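Local coordinates for protein halogenase (Chondromyces crocatus, PDB 3E1T) that probably uses bound FAD to install chlorine during biosynthesis of the myxobacterial chondrochlorens, as a variant member of the flavin-dependent halogenases, at residues Asn189-Gly194 with Trp219-Pro224; Ser212-Asp217 with Asp367-Thr372; Gly233-Arg238 with Lys284-Cys289. All coordinates share one frame; numbering follows the deposited sequence.

Contact 1: residues Asn189-Gly194 with Trp219-Pro224. With FAD (flavin-adenine dinucleotide), chain C.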
# COMPACT_ATOMS: atom_id res chain seq x y z
N ASN A 189 -1.67 10.41 -10.20
CA ASN A 189 -2.56 9.54 -10.94
C ASN A 189 -3.89 9.43 -10.22
O ASN A 189 -3.99 9.71 -9.02
CB ASN A 189 -1.96 8.13 -11.06
CG ASN A 189 -0.50 8.12 -11.51
OD1 ASN A 189 0.26 7.21 -11.15
ND2 ASN A 189 -0.11 9.11 -12.32
N VAL A 190 -4.92 9.03 -10.97
CA VAL A 190 -6.21 8.69 -10.40
C VAL A 190 -6.57 7.27 -10.84
O VAL A 190 -6.35 6.89 -11.99
CB VAL A 190 -7.32 9.68 -10.83
CG1 VAL A 190 -6.97 11.08 -10.36
CG2 VAL A 190 -7.49 9.67 -12.33
N ALA A 191 -7.08 6.47 -9.90
CA ALA A 191 -7.57 5.13 -10.24
C ALA A 191 -9.09 5.14 -10.34
O ALA A 191 -9.77 5.77 -9.53
CB ALA A 191 -7.11 4.12 -9.23
N LEU A 192 -9.61 4.45 -11.35
CA LEU A 192 -11.04 4.33 -11.58
C LEU A 192 -11.32 2.85 -11.69
O LEU A 192 -10.78 2.20 -12.58
CB LEU A 192 -11.41 5.03 -12.89
CG LEU A 192 -12.88 5.06 -13.31
CD1 LEU A 192 -13.72 5.87 -12.31
CD2 LEU A 192 -12.98 5.67 -14.69
N TYR A 193 -12.13 2.30 -10.79
CA TYR A 193 -12.24 0.85 -10.71
C TYR A 193 -13.64 0.30 -10.43
O TYR A 193 -14.43 0.92 -9.72
CB TYR A 193 -11.23 0.28 -9.71
CG TYR A 193 -11.53 0.57 -8.26
CD1 TYR A 193 -12.29 -0.32 -7.51
CD2 TYR A 193 -11.06 1.74 -7.64
CE1 TYR A 193 -12.58 -0.07 -6.18
CE2 TYR A 193 -11.34 2.01 -6.30
CZ TYR A 193 -12.11 1.08 -5.58
OH TYR A 193 -12.43 1.29 -4.25
N GLY A 194 -13.93 -0.86 -11.00
CA GLY A 194 -15.16 -1.60 -10.74
C GLY A 194 -14.94 -3.10 -10.64
O GLY A 194 -13.80 -3.57 -10.55
N TRP A 219 -2.62 2.59 -17.24
CA TRP A 219 -2.55 1.14 -17.13
C TRP A 219 -3.71 0.56 -16.34
O TRP A 219 -4.35 1.26 -15.56
CB TRP A 219 -1.19 0.68 -16.55
CG TRP A 219 -0.91 1.13 -15.13
CD1 TRP A 219 -0.40 2.33 -14.75
CD2 TRP A 219 -1.10 0.37 -13.93
NE1 TRP A 219 -0.27 2.37 -13.37
CE2 TRP A 219 -0.70 1.19 -12.85
CE3 TRP A 219 -1.59 -0.91 -13.66
CZ2 TRP A 219 -0.77 0.77 -11.52
CZ3 TRP A 219 -1.66 -1.34 -12.33
CH2 TRP A 219 -1.25 -0.50 -11.28
N PHE A 220 -3.97 -0.72 -16.56
CA PHE A 220 -5.05 -1.45 -15.90
C PHE A 220 -4.50 -2.48 -14.94
O PHE A 220 -3.45 -3.08 -15.20
CB PHE A 220 -5.89 -2.19 -16.94
CG PHE A 220 -7.07 -1.43 -17.45
CD1 PHE A 220 -8.27 -1.44 -16.74
CD2 PHE A 220 -7.00 -0.74 -18.65
CE1 PHE A 220 -9.38 -0.74 -17.21
CE2 PHE A 220 -8.09 -0.04 -19.14
CZ PHE A 220 -9.30 -0.04 -18.43
N TRP A 221 -5.19 -2.68 -13.82
CA TRP A 221 -5.03 -3.93 -13.07
C TRP A 221 -6.23 -4.83 -13.30
O TRP A 221 -7.33 -4.34 -13.63
CB TRP A 221 -4.79 -3.69 -11.57
CG TRP A 221 -6.01 -3.34 -10.75
CD1 TRP A 221 -6.99 -4.20 -10.32
CD2 TRP A 221 -6.36 -2.05 -10.23
NE1 TRP A 221 -7.94 -3.52 -9.59
CE2 TRP A 221 -7.57 -2.20 -9.50
CE3 TRP A 221 -5.78 -0.77 -10.31
CZ2 TRP A 221 -8.20 -1.13 -8.86
CZ3 TRP A 221 -6.40 0.30 -9.66
CH2 TRP A 221 -7.61 0.11 -8.95
N TYR A 222 -6.02 -6.13 -13.13
CA TYR A 222 -7.03 -7.16 -13.41
C TYR A 222 -6.76 -8.27 -12.40
O TYR A 222 -5.85 -9.07 -12.59
CB TYR A 222 -6.88 -7.69 -14.84
CG TYR A 222 -7.97 -8.66 -15.31
CD1 TYR A 222 -9.10 -8.18 -15.97
CD2 TYR A 222 -7.86 -10.04 -15.12
CE1 TYR A 222 -10.10 -9.04 -16.43
CE2 TYR A 222 -8.87 -10.93 -15.59
CZ TYR A 222 -9.98 -10.42 -16.23
OH TYR A 222 -10.99 -11.24 -16.70
N ILE A 223 -7.52 -8.28 -11.32
CA ILE A 223 -7.26 -9.16 -10.18
C ILE A 223 -8.43 -10.12 -10.04
O ILE A 223 -9.56 -9.68 -9.83
CB ILE A 223 -7.11 -8.37 -8.87
CG1 ILE A 223 -5.96 -7.35 -8.98
CG2 ILE A 223 -6.91 -9.33 -7.69
CD1 ILE A 223 -5.93 -6.31 -7.84
N PRO A 224 -8.16 -11.44 -10.17
CA PRO A 224 -9.23 -12.41 -9.94
C PRO A 224 -9.46 -12.61 -8.44
O PRO A 224 -8.51 -12.91 -7.69
CB PRO A 224 -8.70 -13.69 -10.59
CG PRO A 224 -7.19 -13.56 -10.53
CD PRO A 224 -6.88 -12.07 -10.55
PA FAD C . -7.23 1.13 5.58
O1A FAD C . -7.29 -0.22 4.91
O2A FAD C . -7.73 2.26 4.76
O5B FAD C . -8.13 1.03 6.92
C5B FAD C . -8.23 2.12 7.82
C4B FAD C . -9.48 1.94 8.70
O4B FAD C . -9.68 3.07 9.53
C3B FAD C . -10.73 1.80 7.85
O3B FAD C . -11.38 0.60 8.22
C2B FAD C . -11.59 2.99 8.21
O2B FAD C . -12.94 2.61 8.31
C1B FAD C . -11.04 3.40 9.56
N9A FAD C . -11.16 4.83 9.89
C8A FAD C . -11.03 5.93 9.08
N7A FAD C . -11.20 7.04 9.83
C5A FAD C . -11.42 6.67 11.12
C6A FAD C . -11.67 7.38 12.30
N6A FAD C . -11.86 8.71 12.29
N1A FAD C . -11.86 6.69 13.47
C2A FAD C . -11.85 5.32 13.49
N3A FAD C . -11.61 4.63 12.32
C4A FAD C . -11.40 5.29 11.16
N1 FAD C . -2.56 -2.57 -1.66
C2 FAD C . -2.23 -3.89 -1.82
O2 FAD C . -1.61 -4.45 -0.92
N3 FAD C . -2.57 -4.54 -3.00
C4 FAD C . -3.26 -3.87 -4.00
O4 FAD C . -3.59 -4.45 -5.04
C4X FAD C . -3.59 -2.53 -3.84
N5 FAD C . -4.28 -1.84 -4.81
C5X FAD C . -4.61 -0.51 -4.61
C6 FAD C . -5.29 0.21 -5.60
C7 FAD C . -5.61 1.56 -5.39
C7M FAD C . -6.15 2.37 -6.53
C8 FAD C . -5.24 2.20 -4.20
C8M FAD C . -5.38 3.69 -4.01
C9 FAD C . -4.57 1.47 -3.22
C9A FAD C . -4.24 0.13 -3.42
N10 FAD C . -3.57 -0.57 -2.43
C10 FAD C . -3.24 -1.89 -2.64
C1' FAD C . -3.28 0.08 -1.09
C2' FAD C . -4.21 -0.36 0.05
O2' FAD C . -5.51 0.08 -0.26
C3' FAD C . -3.77 0.25 1.39
O3' FAD C . -2.37 0.35 1.46
C4' FAD C . -4.19 -0.55 2.63
O4' FAD C . -5.60 -0.62 2.68
C5' FAD C . -3.68 0.16 3.88
O5' FAD C . -4.32 -0.36 5.01
P FAD C . -4.53 0.53 6.33
O1P FAD C . -4.74 -0.40 7.51
O2P FAD C . -3.34 1.40 6.58
O3P FAD C . -5.75 1.49 6.01
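Trp221 lays the six-membered part of its indole beside Ala191 and Tyr193, although their strands are not direct neighbours. Strands 189-197 and 218-224 both pair antiparallel with strand 229-237, which runs between them, so they are parallel to each other and only side chains bridge the gap. Gly233 of that middle strand, having no side chain, lets the wide indole pass. Trp221 holds CG between its backbone N and carbonyl carbon (chi1 78°), a torsion that turns the ring across the sheet, and a hydrogen bond from NE1 to Ser231 helps to fix the indole's rotation. The small methyl of Ala191 meets the indole at its edge, CB lying 3.9 Å from Trp221 CZ3. Tyr193 comes closer: its CB is 3.4 Å from Trp221 CZ2, while its own ring leads away toward His44. The two aromatic planes are inclined at 41° with centroids 5.8 Å apart, an oblique meeting. Flavin methyl C7M completes the cluster, 3.4 Å from Ala191 CB and 3.6 Å from Trp221 CH2. The Ala191 methyl and Trp221 benzene carbons suit the flavin's dimethylbenzene end; with Tyr193 packed against the tryptophan, Ala191 and Trp221 form part of the β-sheet wall of the FAD pocket.

Contact 2: residues Ser212-Asp217 with Asp367-Thr372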
# COMPACT_ATOMS: atom_id res chain seq x y z
N SER A 212 -1.36 -6.78 -15.00
CA SER A 212 -1.30 -5.32 -15.15
C SER A 212 -0.90 -5.01 -16.58
O SER A 212 0.07 -5.58 -17.10
CB SER A 212 -0.31 -4.68 -14.18
OG SER A 212 -0.51 -5.17 -12.86
N ALA A 213 -1.62 -4.08 -17.20
CA ALA A 213 -1.45 -3.80 -18.61
C ALA A 213 -1.46 -2.31 -18.95
O ALA A 213 -2.45 -1.61 -18.75
CB ALA A 213 -2.53 -4.56 -19.42
N ALA A 214 -0.34 -1.84 -19.50
CA ALA A 214 -0.21 -0.47 -19.97
C ALA A 214 -0.95 -0.24 -21.29
O ALA A 214 -0.98 -1.11 -22.16
CB ALA A 214 1.26 -0.12 -20.13
N PHE A 215 -1.57 0.93 -21.42
CA PHE A 215 -2.15 1.39 -22.69
C PHE A 215 -1.84 2.87 -22.87
O PHE A 215 -1.00 3.41 -22.14
CB PHE A 215 -3.65 1.07 -22.77
CG PHE A 215 -4.52 1.89 -21.85
CD1 PHE A 215 -5.43 2.81 -22.38
CD2 PHE A 215 -4.46 1.72 -20.47
CE1 PHE A 215 -6.26 3.55 -21.56
CE2 PHE A 215 -5.29 2.47 -19.63
CZ PHE A 215 -6.19 3.38 -20.17
N GLN A 216 -2.49 3.54 -23.83
CA GLN A 216 -2.02 4.88 -24.19
C GLN A 216 -2.19 5.92 -23.08
O GLN A 216 -1.42 6.87 -22.99
CB GLN A 216 -2.65 5.40 -25.48
CG GLN A 216 -1.86 6.56 -26.06
CD GLN A 216 -2.36 7.03 -27.39
OE1 GLN A 216 -1.59 7.10 -28.35
NE2 GLN A 216 -3.65 7.38 -27.47
N ASP A 217 -3.23 5.76 -22.26
CA ASP A 217 -3.59 6.76 -21.25
C ASP A 217 -3.27 6.33 -19.80
O ASP A 217 -3.65 7.00 -18.84
CB ASP A 217 -5.06 7.16 -21.38
CG ASP A 217 -5.31 8.14 -22.53
OD1 ASP A 217 -4.36 8.54 -23.22
OD2 ASP A 217 -6.48 8.53 -22.73
N ASP A 367 9.18 4.44 -15.76
CA ASP A 367 10.14 4.90 -16.77
C ASP A 367 10.40 3.87 -17.88
O ASP A 367 10.63 4.25 -19.01
CB ASP A 367 11.46 5.32 -16.12
CG ASP A 367 12.52 5.81 -17.14
OD1 ASP A 367 12.62 7.04 -17.38
OD2 ASP A 367 13.24 4.96 -17.69
N MET A 368 10.35 2.59 -17.56
CA MET A 368 10.70 1.56 -18.53
C MET A 368 9.62 1.30 -19.59
O MET A 368 9.93 0.73 -20.64
CB MET A 368 11.12 0.25 -17.85
CG MET A 368 9.97 -0.61 -17.39
SD MET A 368 10.06 -2.30 -18.03
CE MET A 368 11.41 -2.95 -17.02
N ASN A 369 8.37 1.69 -19.33
CA ASN A 369 7.35 1.55 -20.37
C ASN A 369 7.62 2.48 -21.57
O ASN A 369 7.74 3.69 -21.42
CB ASN A 369 5.94 1.76 -19.84
CG ASN A 369 4.88 1.29 -20.81
OD1 ASN A 369 4.82 0.12 -21.15
ND2 ASN A 369 4.04 2.21 -21.26
N GLN A 370 7.73 1.88 -22.75
CA GLN A 370 7.89 2.60 -24.01
C GLN A 370 6.53 2.85 -24.65
O GLN A 370 5.82 1.90 -25.01
CB GLN A 370 8.74 1.77 -24.98
CG GLN A 370 8.99 2.41 -26.34
CD GLN A 370 9.31 1.39 -27.42
OE1 GLN A 370 8.42 0.74 -27.97
NE2 GLN A 370 10.60 1.25 -27.74
N ASP A 371 6.16 4.12 -24.76
CA ASP A 371 4.95 4.51 -25.47
C ASP A 371 5.12 5.96 -25.91
O ASP A 371 4.68 6.90 -25.22
CB ASP A 371 3.69 4.31 -24.62
CG ASP A 371 2.42 4.30 -25.44
OD1 ASP A 371 2.43 4.82 -26.58
OD2 ASP A 371 1.39 3.78 -24.96
N THR A 372 5.76 6.13 -27.06
CA THR A 372 6.27 7.44 -27.47
C THR A 372 5.20 8.44 -27.85
O THR A 372 5.48 9.64 -27.86
CB THR A 372 7.30 7.32 -28.63
OG1 THR A 372 6.70 6.67 -29.75
CG2 THR A 372 8.53 6.54 -28.18
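Asn369 reaches from the loop after helix 340-368 to Ala214, on the first strand of a β-hairpin whose turn is made by Gln216 and Asp217. Its CB sets off toward that strand, and with CG anti to the backbone N (chi1 -166°) the amide is carried up to the Ala214 methyl. Asn369 OD1 lies 3.7 Å from Ala214 CB. Asn369 ND2 is almost as near to Ala214 CB, at 3.8 Å, so the methyl comes obliquely at the outer O/N end of the amide. OD1 accepts a hydrogen bond from the backbone N of Gly84, which fixes the turn of the side-chain amide, and alanine is small enough to fit against it. Trp377 of helix 375-378 packs against Ala214, Asn369 and Asp371, closing this corner between sheet and helices. Two residues further along, Asp371 points its carboxylate at the hairpin end without bonding to it. Phe215 O is itself an acceptor and takes a hydrogen bond from Trp377 NE1, so it has no proton to offer a carboxylate. Asp371 OD2 therefore rests in simple contact, 3.7 Å from Phe215 O and 3.7 Å from Gln216 CA.

Contact 3: residues Gly233-Arg238 with Lys284-Cys289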
# COMPACT_ATOMS: atom_id res chain seq x y z
N GLY A 233 -9.30 -2.08 -12.64
CA GLY A 233 -9.09 -0.65 -12.43
C GLY A 233 -8.16 -0.04 -13.45
O GLY A 233 -7.16 -0.66 -13.84
N ALA A 234 -8.51 1.16 -13.89
CA ALA A 234 -7.67 1.97 -14.77
C ALA A 234 -6.98 3.05 -13.93
O ALA A 234 -7.64 3.76 -13.15
CB ALA A 234 -8.49 2.59 -15.86
N VAL A 235 -5.66 3.11 -14.04
CA VAL A 235 -4.85 4.12 -13.37
C VAL A 235 -4.42 5.08 -14.49
O VAL A 235 -3.65 4.71 -15.38
CB VAL A 235 -3.61 3.50 -12.67
CG1 VAL A 235 -2.72 4.57 -12.07
CG2 VAL A 235 -4.05 2.47 -11.58
N VAL A 236 -4.98 6.30 -14.45
CA VAL A 236 -4.76 7.30 -15.50
C VAL A 236 -4.26 8.62 -14.87
O VAL A 236 -4.04 8.69 -13.67
CB VAL A 236 -6.06 7.49 -16.36
CG1 VAL A 236 -6.45 6.17 -17.07
CG2 VAL A 236 -7.23 7.98 -15.53
N SER A 237 -4.04 9.66 -15.69
CA SER A 237 -3.57 10.94 -15.19
C SER A 237 -4.63 11.66 -14.36
O SER A 237 -5.82 11.61 -14.68
CB SER A 237 -3.12 11.85 -16.35
OG SER A 237 -4.24 12.54 -16.89
N ARG A 238 -4.17 12.34 -13.31
CA ARG A 238 -5.02 13.23 -12.52
C ARG A 238 -5.79 14.22 -13.40
O ARG A 238 -6.94 14.54 -13.11
CB ARG A 238 -4.17 13.99 -11.49
CG ARG A 238 -5.01 14.65 -10.39
CD ARG A 238 -4.19 15.55 -9.45
NE ARG A 238 -4.97 15.87 -8.26
CZ ARG A 238 -5.85 16.86 -8.18
NH1 ARG A 238 -6.06 17.66 -9.22
NH2 ARG A 238 -6.53 17.06 -7.05
N LYS A 284 -7.84 9.35 -5.80
CA LYS A 284 -7.06 10.43 -6.35
C LYS A 284 -6.11 10.89 -5.26
O LYS A 284 -6.35 10.63 -4.08
CB LYS A 284 -8.04 11.53 -6.74
CG LYS A 284 -7.48 12.86 -7.18
CD LYS A 284 -8.57 13.69 -7.85
CE LYS A 284 -9.81 13.84 -6.94
NZ LYS A 284 -9.60 14.76 -5.78
N ASP A 285 -5.02 11.55 -5.65
CA ASP A 285 -4.09 12.13 -4.68
C ASP A 285 -3.73 11.10 -3.60
O ASP A 285 -3.70 11.42 -2.41
CB ASP A 285 -4.71 13.40 -4.03
CG ASP A 285 -4.92 14.53 -5.03
OD1 ASP A 285 -4.01 14.77 -5.85
OD2 ASP A 285 -6.00 15.17 -5.00
N TYR A 286 -3.46 9.86 -4.03
CA TYR A 286 -3.12 8.78 -3.11
C TYR A 286 -1.63 8.63 -2.84
O TYR A 286 -1.26 7.88 -1.93
CB TYR A 286 -3.69 7.45 -3.62
CG TYR A 286 -3.24 7.05 -5.03
CD1 TYR A 286 -1.90 6.73 -5.30
CD2 TYR A 286 -4.16 6.97 -6.07
CE1 TYR A 286 -1.49 6.36 -6.60
CE2 TYR A 286 -3.76 6.59 -7.37
CZ TYR A 286 -2.44 6.30 -7.62
OH TYR A 286 -2.07 5.91 -8.90
N SER A 287 -0.77 9.30 -3.60
CA SER A 287 0.68 9.12 -3.41
C SER A 287 1.29 10.25 -2.57
O SER A 287 1.24 11.40 -2.97
CB SER A 287 1.43 9.03 -4.74
OG SER A 287 2.78 8.62 -4.51
N TYR A 288 1.85 9.91 -1.42
CA TYR A 288 2.31 10.92 -0.45
C TYR A 288 3.18 10.29 0.61
O TYR A 288 3.19 9.07 0.76
CB TYR A 288 1.12 11.64 0.22
CG TYR A 288 0.11 10.70 0.81
CD1 TYR A 288 0.37 10.02 1.99
CD2 TYR A 288 -1.11 10.45 0.16
CE1 TYR A 288 -0.55 9.13 2.53
CE2 TYR A 288 -2.04 9.56 0.69
CZ TYR A 288 -1.73 8.89 1.87
OH TYR A 288 -2.63 7.99 2.41
N CYS A 289 3.88 11.13 1.35
CA CYS A 289 4.63 10.70 2.52
C CYS A 289 4.51 11.82 3.54
O CYS A 289 4.39 12.99 3.19
CB CYS A 289 6.10 10.45 2.16
SG CYS A 289 7.11 9.66 3.46
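The guanidinium of Arg238 carries the Lys284 chain over one face and the Asp285 carboxylate at its edge. CD of Lys284 is 4.0 Å from Arg238 NH2, so aliphatic carbon lies over the rim of that face. At the edge the carboxylate is nearly coplanar with the guanidinium, 26° between planes, and the grip is side-on, one nitrogen to each oxygen. NH2 gives Asp285 OD2 the straighter bond, 2.8 Å at 171°, directed to the syn lone pair and lying in the guanidinium plane. NE meets OD1 at 2.8 Å with a more bent 156°, tilted from both planes. Arginine suits this place because its chain, extended from CG to NE, spans from the start of helix 238-241 to the loop after strand 281-284. Deeper in, Tyr286 OH touches Val235 CG1 at 3.5 Å; its polar partner is Asp309, while the valine adds apolar contact. The Tyr286 side chain comes within about 4 Å of FAD at the nearest atoms, so this loop borders the flavin site. Lys284 bends back at its last two torsions, bringing NZ within 4.0 Å of Arg238 NH2 and 3.7 Å of Asp285 OD2, a long salt bridge. One carboxylate thus faces two cations, gripped by the arginine and only loosely paired with the lysine; its negative charge probably offsets their repulsion, and they in turn would favour its ionised form.

How the contacts relate
All three contacts draw on one mixed sheet, in which strands 210-215, 218-224, 229-237 and 189-197 lie side by side. Contact 1 spans this group from 189-197 to 218-224, and contact 3 starts from the strand between them; their centres are about 10 Å apart. Contact 2 lies at the hairpin end, its centre about 14 Å from that of contact 1 and about 16 Å from that of contact 3. Along the chain, contact 1 closes before contact 3 opens, contact 3 is nested inside the long loop closed by contact 2, and contacts 1 and 2 interleave. The sheet is thereby joined to the flavin in contact 1, to a flavin-bordering loop in contact 3, and to the end of helix 340-368 in contact 2.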